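Local coordinates for Ycf54 protein (Thermosynechococcus elongatus, PDB 3HZE) that is of uncertain molecular role but probably supports chlorophyll biosynthesis, as a partner of the oxidative cyclase that forms the fifth ring, at residues A[7-11]-A[12-16]; A[59-62]-A[63-67]; A[74-77]-A[78-81]. All blocks are in the same frame, centred on the assembly; numbering follows the deposited sequence.

Contact 1: A[7-11]-A[12-16]; sequences ILASK and KFLTE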
loop_
_atom_site.group_PDB
_atom_site.type_symbol
_atom_site.label_atom_id
_atom_site.label_comp_id
_atom_site.label_asym_id
_atom_site.label_seq_id
_atom_site.Cartn_x
_atom_site.Cartn_y
_atom_site.Cartn_z
ATOM N N ILE A 7 3.892 1.271 1.115
ATOM C CA ILE A 7 4.184 1.117 2.526
ATOM C C ILE A 7 3.490 -0.212 2.836
ATOM O O ILE A 7 2.452 -0.529 2.250
ATOM C CB ILE A 7 3.596 2.227 3.427
ATOM C CG1 ILE A 7 2.102 2.397 3.164
ATOM C CG2 ILE A 7 4.391 3.513 3.245
ATOM C CD1 ILE A 7 1.369 3.102 4.296
ATOM N N LEU A 8 4.074 -0.998 3.725
ATOM C CA LEU A 8 3.496 -2.282 4.085
ATOM C C LEU A 8 3.349 -2.367 5.599
ATOM O O LEU A 8 4.257 -1.990 6.324
ATOM C CB LEU A 8 4.406 -3.411 3.586
ATOM C CG LEU A 8 4.067 -4.855 3.956
ATOM C CD1 LEU A 8 2.786 -5.291 3.240
ATOM C CD2 LEU A 8 5.243 -5.755 3.549
ATOM N N ALA A 9 2.203 -2.841 6.075
ATOM C CA ALA A 9 1.989 -2.980 7.515
ATOM C C ALA A 9 0.919 -4.021 7.801
ATOM O O ALA A 9 0.142 -4.394 6.914
ATOM C CB ALA A 9 1.577 -1.638 8.119
ATOM N N SER A 10 0.862 -4.472 9.049
ATOM C CA SER A 10 -0.132 -5.461 9.438
ATOM C C SER A 10 -1.499 -4.787 9.403
ATOM O O SER A 10 -1.607 -3.573 9.600
ATOM C CB SER A 10 0.156 -5.973 10.855
ATOM O OG SER A 10 -0.020 -4.939 11.808
ATOM N N LYS A 11 -2.542 -5.567 9.141
ATOM C CA LYS A 11 -3.883 -5.016 9.105
ATOM C C LYS A 11 -4.229 -4.565 10.519
ATOM O O LYS A 11 -5.003 -3.625 10.724
ATOM C CB LYS A 11 -4.886 -6.072 8.619
ATOM C CG LYS A 11 -4.459 -6.739 7.319
ATOM C CD LYS A 11 -5.615 -6.939 6.342
ATOM C CE LYS A 11 -6.713 -7.808 6.913
ATOM N NZ LYS A 11 -7.752 -8.123 5.888
ATOM N N LYS A 12 -3.636 -5.239 11.497
ATOM C CA LYS A 12 -3.869 -4.904 12.900
ATOM C C LYS A 12 -3.425 -3.459 13.156
ATOM O O LYS A 12 -4.175 -2.659 13.721
ATOM C CB LYS A 12 -3.087 -5.864 13.805
ATOM C CG LYS A 12 -3.337 -5.659 15.295
ATOM C CD LYS A 12 -2.394 -6.527 16.127
ATOM C CE LYS A 12 -2.584 -6.298 17.621
ATOM N NZ LYS A 12 -3.915 -6.773 18.086
ATOM N N PHE A 13 -2.213 -3.121 12.731
ATOM C CA PHE A 13 -1.709 -1.764 12.920
ATOM C C PHE A 13 -2.551 -0.737 12.155
ATOM O O PHE A 13 -2.828 0.351 12.660
ATOM C CB PHE A 13 -0.245 -1.673 12.476
ATOM C CG PHE A 13 0.310 -0.270 12.484
ATOM C CD1 PHE A 13 0.410 0.456 11.303
ATOM C CD2 PHE A 13 0.731 0.324 13.671
ATOM C CE1 PHE A 13 0.923 1.757 11.300
ATOM C CE2 PHE A 13 1.243 1.622 13.683
ATOM C CZ PHE A 13 1.342 2.339 12.495
ATOM N N LEU A 14 -2.959 -1.094 10.944
ATOM C CA LEU A 14 -3.758 -0.211 10.092
ATOM C C LEU A 14 -5.247 -0.147 10.458
ATOM O O LEU A 14 -6.037 0.476 9.742
ATOM C CB LEU A 14 -3.618 -0.637 8.622
ATOM C CG LEU A 14 -2.220 -0.486 8.015
ATOM C CD1 LEU A 14 -2.182 -1.081 6.610
ATOM C CD2 LEU A 14 -1.847 0.989 7.985
ATOM N N THR A 15 -5.636 -0.798 11.549
ATOM C CA THR A 15 -7.027 -0.761 11.978
ATOM C C THR A 15 -7.137 -0.351 13.454
ATOM O O THR A 15 -8.092 0.322 13.841
ATOM C CB THR A 15 -7.742 -2.130 11.768
ATOM O OG1 THR A 15 -7.035 -3.161 12.464
ATOM C CG2 THR A 15 -7.796 -2.490 10.283
ATOM N N GLU A 16 -6.153 -0.723 14.274
ATOM C CA GLU A 16 -6.201 -0.386 15.698
ATOM C C GLU A 16 -5.331 0.789 16.113
ATOM O O GLU A 16 -5.427 1.260 17.249
ATOM C CB GLU A 16 -5.830 -1.611 16.552
ATOM C CG GLU A 16 -6.603 -2.864 16.181
ATOM C CD GLU A 16 -6.448 -3.985 17.197
ATOM O OE1 GLU A 16 -5.391 -4.062 17.857
ATOM O OE2 GLU A 16 -7.390 -4.798 17.321
#
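Between Ser10 and Leu14 the chain turns from the end of strand 3-10 into the short helix 13-16, and Leu14 N closes the turn with a bond of 3.1 Å to Ser10 O. The Ser10 hydroxyl makes a second link: Phe13 N donates to Ser10 OG at 3.0 Å and fairly straight, with 160° at the hydrogen. With chi1 of 66°, OG sits between the backbone N and the carbonyl carbon of its own residue, where it can face the amide three residues on. This pair of bonds, one to the hydroxyl and one to the carbonyl of the same serine, meets the definition of an ST motif, and the hydroxyl bond caps the start of the helical turn. One residue on, a side-chain hydroxyl takes over as donor: Thr15 OG1 bonds to Lys11 O at 2.7 Å, tilted from the carbonyl plane. Lys12 runs extended until its last torsion and then bends so that NZ forms a salt bridge with Glu16 OE1, 3.1 Å away, reaching the carboxylate from above its plane. The apolar side begins at Ala9, whose CB lies 4.0 Å from Leu14 CG and equally near Phe13 CD1, meeting the ring obliquely. Leu14 carries on inward to Ala66 and Ile68 of strand 65-70 and to Leu83, while Phe13 rests against Glu18 and Val86.

Contact 2: A[59-62]-A[63-67]; sequences ARCP and QPAAA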
loop_
_atom_site.group_PDB
_atom_site.type_symbol
_atom_site.label_atom_id
_atom_site.label_comp_id
_atom_site.label_asym_id
_atom_site.label_seq_id
_atom_site.Cartn_x
_atom_site.Cartn_y
_atom_site.Cartn_z
ATOM N N ALA A 59 8.880 -11.557 5.938
ATOM C CA ALA A 59 9.257 -12.143 7.219
ATOM C C ALA A 59 9.076 -11.148 8.359
ATOM O O ALA A 59 8.624 -11.508 9.447
ATOM C CB ALA A 59 10.711 -12.609 7.160
ATOM N N ARG A 60 9.422 -9.891 8.101
ATOM C CA ARG A 60 9.319 -8.849 9.113
ATOM C C ARG A 60 7.909 -8.340 9.400
ATOM O O ARG A 60 7.591 -8.006 10.541
ATOM C CB ARG A 60 10.199 -7.660 8.726
ATOM C CG ARG A 60 11.689 -7.907 8.864
ATOM C CD ARG A 60 12.470 -6.677 8.434
ATOM N NE ARG A 60 12.036 -5.471 9.133
ATOM C CZ ARG A 60 12.559 -4.266 8.928
ATOM N NH1 ARG A 60 13.535 -4.110 8.043
ATOM N NH2 ARG A 60 12.111 -3.215 9.604
ATOM N N CYS A 61 7.068 -8.273 8.376
ATOM C CA CYS A 61 5.717 -7.761 8.570
ATOM C C CYS A 61 4.734 -8.794 9.103
ATOM O O CYS A 61 4.561 -9.853 8.511
ATOM C CB CYS A 61 5.185 -7.179 7.255
ATOM S SG CYS A 61 3.586 -6.341 7.418
ATOM N N PRO A 62 4.086 -8.498 10.243
ATOM C CA PRO A 62 3.114 -9.422 10.833
ATOM C C PRO A 62 1.924 -9.610 9.886
ATOM O O PRO A 62 1.479 -8.654 9.241
ATOM C CB PRO A 62 2.718 -8.722 12.135
ATOM C CG PRO A 62 3.955 -7.947 12.497
ATOM C CD PRO A 62 4.374 -7.376 11.156
ATOM N N GLN A 63 1.412 -10.834 9.813
ATOM C CA GLN A 63 0.292 -11.159 8.935
ATOM C C GLN A 63 -1.017 -11.354 9.698
ATOM O O GLN A 63 -1.015 -11.719 10.875
ATOM C CB GLN A 63 0.599 -12.440 8.145
ATOM C CG GLN A 63 1.467 -12.262 6.894
ATOM C CD GLN A 63 2.874 -11.781 7.193
ATOM O OE1 GLN A 63 3.520 -12.266 8.123
ATOM N NE2 GLN A 63 3.367 -10.835 6.388
ATOM N N PRO A 64 -2.157 -11.102 9.038
ATOM C CA PRO A 64 -2.276 -10.656 7.648
ATOM C C PRO A 64 -1.829 -9.204 7.502
ATOM O O PRO A 64 -1.945 -8.409 8.436
ATOM C CB PRO A 64 -3.760 -10.832 7.362
ATOM C CG PRO A 64 -4.375 -10.537 8.691
ATOM C CD PRO A 64 -3.490 -11.323 9.622
ATOM N N ALA A 65 -1.319 -8.858 6.327
ATOM C CA ALA A 65 -0.844 -7.505 6.095
ATOM C C ALA A 65 -1.580 -6.825 4.955
ATOM O O ALA A 65 -2.405 -7.435 4.270
ATOM C CB ALA A 65 0.643 -7.530 5.805
ATOM N N ALA A 66 -1.282 -5.549 4.767
ATOM C CA ALA A 66 -1.889 -4.784 3.698
ATOM C C ALA A 66 -0.873 -3.762 3.217
ATOM O O ALA A 66 -0.026 -3.304 3.984
ATOM C CB ALA A 66 -3.145 -4.079 4.189
ATOM N N ALA A 67 -0.957 -3.408 1.943
ATOM C CA ALA A 67 -0.052 -2.427 1.394
ATOM C C ALA A 67 -0.833 -1.255 0.837
ATOM O O ALA A 67 -1.984 -1.399 0.437
ATOM C CB ALA A 67 0.786 -3.050 0.279
#
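Gln63 doubles back on Cys61 as the chain passes from helix 55-60 to strand 65-70, in the connection that follows the helix once Cys61 has left helical geometry. Its CG lies beside its own backbone N and its chain bends at chi2 (64°), though the placing of the carboxamide beyond that bend is doubtful, because the group and Cys61 O are modelled too close together. Gln63 NE2 makes a weak hydrogen bond to Lys58 O in the last turn of the helix, and the side chain touches Leu49.

Pro64 comes next, joined to Gln63 by a cis peptide bond that draws Gln63 CA and Pro64 CA to 2.9 Å from each other. The chain changes course at this bond and enters strand 65-70 at the following residue. Pro64 O stands 3.5 Å from Pro62 O, two acceptors that cannot bond to each other.

Ala65, the first strand residue, turns its methyl back to the preceding segment. Its CB packs on Cys61 SG at 3.6 Å and lies 3.7 Å from Pro62 O. The thiol reaches it because SG is anti to the backbone N of Cys61 (chi1 -173°), and Leu8 of strand 3-10 touches both residues. Ala66 and Ala67 then take the chain into the antiparallel sheet, Ala67 pairing through its backbone with Val43.

Chemically, no clear hydrogen bond joins 59-62 to 63-67, and it is the buried sulfur-to-methyl packing that links them; the two prolines, one of them cis, restrict the backbone, while backbone bonds from Pro64 to Lys11 and from Ala65 to Glu45 hold the strand side of the turn.

Contact 3: A[74-77]-A[78-81]; sequences QFIQ and WLKL
Trp78 N donates to Gln74 O over 2.8 Å, the shortest of four successive i to i+4 bonds that make this a regular alpha-helical stretch of helix 73-83. The next of them, Leu79 N to Phe75 O at 3.0 Å, ties together the backbones of two residues whose side chains also meet. Leu79 CD1 rides over one face of the Phe75 ring in a CH-pi contact, 4.2 Å from the centroid and 27° off the ring normal. Phe75 has its CG anti to the backbone N (chi1 175°), as has Trp78, and the two rings come rim to rim with planes only 16° apart, neither covering the other; Phe75 CE1 and Trp78 CE3 approach to 3.9 Å. Arg27 adds a cation-pi interaction to the Phe75 ring, while Ile68 of strand 65-70 lies against both Phe75 and Leu79, so these two side chains pack on the sheet. On the solvent side, a weak bond from Gln74 NE2 to Gln77 OE1 spans one turn. The edge of the indole has a polar neighbour too: Phe75 O lies in its plane, 4.0 Å from Trp78 CE3.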
loop_
_atom_site.group_PDB
_atom_site.type_symbol
_atom_site.label_atom_id
_atom_site.label_comp_id
_atom_site.label_asym_id
_atom_site.label_seq_id
_atom_site.Cartn_x
_atom_site.Cartn_y
_atom_site.Cartn_z
ATOM N N GLN A 74 6.134 10.665 -3.335
ATOM C CA GLN A 74 6.017 11.563 -2.190
ATOM C C GLN A 74 4.863 11.203 -1.271
ATOM O O GLN A 74 4.967 11.371 -0.061
ATOM C CB GLN A 74 5.888 13.015 -2.657
ATOM C CG GLN A 74 7.221 13.615 -3.108
ATOM C CD GLN A 74 7.903 12.784 -4.181
ATOM O OE1 GLN A 74 7.360 12.588 -5.272
ATOM N NE2 GLN A 74 9.102 12.287 -3.876
ATOM N N PHE A 75 3.764 10.714 -1.841
ATOM C CA PHE A 75 2.617 10.329 -1.029
ATOM C C PHE A 75 3.020 9.182 -0.110
ATOM O O PHE A 75 2.642 9.146 1.061
ATOM C CB PHE A 75 1.457 9.894 -1.925
ATOM C CG PHE A 75 0.282 9.359 -1.169
ATOM C CD1 PHE A 75 -0.344 10.125 -0.187
ATOM C CD2 PHE A 75 -0.192 8.080 -1.423
ATOM C CE1 PHE A 75 -1.432 9.615 0.533
ATOM C CE2 PHE A 75 -1.281 7.560 -0.707
ATOM C CZ PHE A 75 -1.899 8.332 0.270
ATOM N N ILE A 76 3.789 8.242 -0.653
ATOM C CA ILE A 76 4.245 7.094 0.118
ATOM C C ILE A 76 5.231 7.548 1.187
ATOM O O ILE A 76 5.185 7.073 2.322
ATOM C CB ILE A 76 4.897 6.039 -0.809
ATOM C CG1 ILE A 76 3.835 5.477 -1.757
ATOM C CG2 ILE A 76 5.530 4.928 0.001
ATOM C CD1 ILE A 76 2.631 4.826 -1.037
ATOM N N GLN A 77 6.125 8.469 0.832
ATOM C CA GLN A 77 7.088 8.972 1.805
ATOM C C GLN A 77 6.329 9.707 2.909
ATOM O O GLN A 77 6.711 9.661 4.074
ATOM C CB GLN A 77 8.091 9.928 1.143
ATOM C CG GLN A 77 8.920 9.297 0.034
ATOM C CD GLN A 77 9.831 10.303 -0.657
ATOM O OE1 GLN A 77 9.406 11.409 -0.999
ATOM N NE2 GLN A 77 11.085 9.916 -0.878
ATOM N N TRP A 78 5.252 10.390 2.537
ATOM C CA TRP A 78 4.450 11.107 3.517
ATOM C C TRP A 78 3.812 10.112 4.497
ATOM O O TRP A 78 3.805 10.337 5.713
ATOM C CB TRP A 78 3.370 11.924 2.810
ATOM C CG TRP A 78 2.413 12.580 3.743
ATOM C CD1 TRP A 78 2.594 13.746 4.429
ATOM C CD2 TRP A 78 1.120 12.089 4.113
ATOM N NE1 TRP A 78 1.491 14.014 5.205
ATOM C CE2 TRP A 78 0.571 13.013 5.028
ATOM C CE3 TRP A 78 0.371 10.956 3.757
ATOM C CZ2 TRP A 78 -0.697 12.841 5.595
ATOM C CZ3 TRP A 78 -0.889 10.785 4.318
ATOM C CH2 TRP A 78 -1.411 11.724 5.228
ATOM N N LEU A 79 3.280 9.012 3.968
ATOM C CA LEU A 79 2.660 7.989 4.821
ATOM C C LEU A 79 3.679 7.417 5.811
ATOM O O LEU A 79 3.361 7.195 6.972
ATOM C CB LEU A 79 2.075 6.855 3.962
ATOM C CG LEU A 79 0.710 7.111 3.308
ATOM C CD1 LEU A 79 0.361 5.959 2.369
ATOM C CD2 LEU A 79 -0.360 7.250 4.389
ATOM N N LYS A 80 4.904 7.183 5.347
ATOM C CA LYS A 80 5.947 6.643 6.213
ATOM C C LYS A 80 6.247 7.649 7.332
ATOM O O LYS A 80 6.403 7.269 8.491
ATOM C CB LYS A 80 7.208 6.355 5.394
ATOM C CG LYS A 80 8.123 5.274 5.983
ATOM C CD LYS A 80 8.762 5.706 7.280
ATOM C CE LYS A 80 9.610 4.582 7.879
ATOM N NZ LYS A 80 10.124 4.942 9.236
ATOM N N LEU A 81 6.323 8.933 6.985
ATOM C CA LEU A 81 6.578 9.977 7.979
ATOM C C LEU A 81 5.459 10.002 9.018
ATOM O O LEU A 81 5.708 10.092 10.218
ATOM C CB LEU A 81 6.647 11.359 7.321
ATOM C CG LEU A 81 7.941 11.865 6.686
ATOM C CD1 LEU A 81 7.704 13.285 6.151
ATOM C CD2 LEU A 81 9.066 11.868 7.725
#

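Overall arrangement
The three contacts follow one another along the chain; contacts 1 and 2 share the antiparallel sheet, and the helix of contact 3 packs on it. Contacts 1 and 2 are neighbours, their centres about 8 Å apart, because strands 3-10 and 65-70 pair side by side: Ala66 N probably bonds to Ala9 O at 2.8 Å, and Lys11 N to Pro64 O at 3.0 Å. Contact 3, centred about 15 Å from contact 1, meets it through Ile7, whose CD1 lies 3.6 Å from Leu79 CD1. Contacts 2 and 3 do not touch, their nearest atoms being about 7 Å apart. Strand 3-10 touches both, bonding to contact 2 and packing on contact 3 through Ile7.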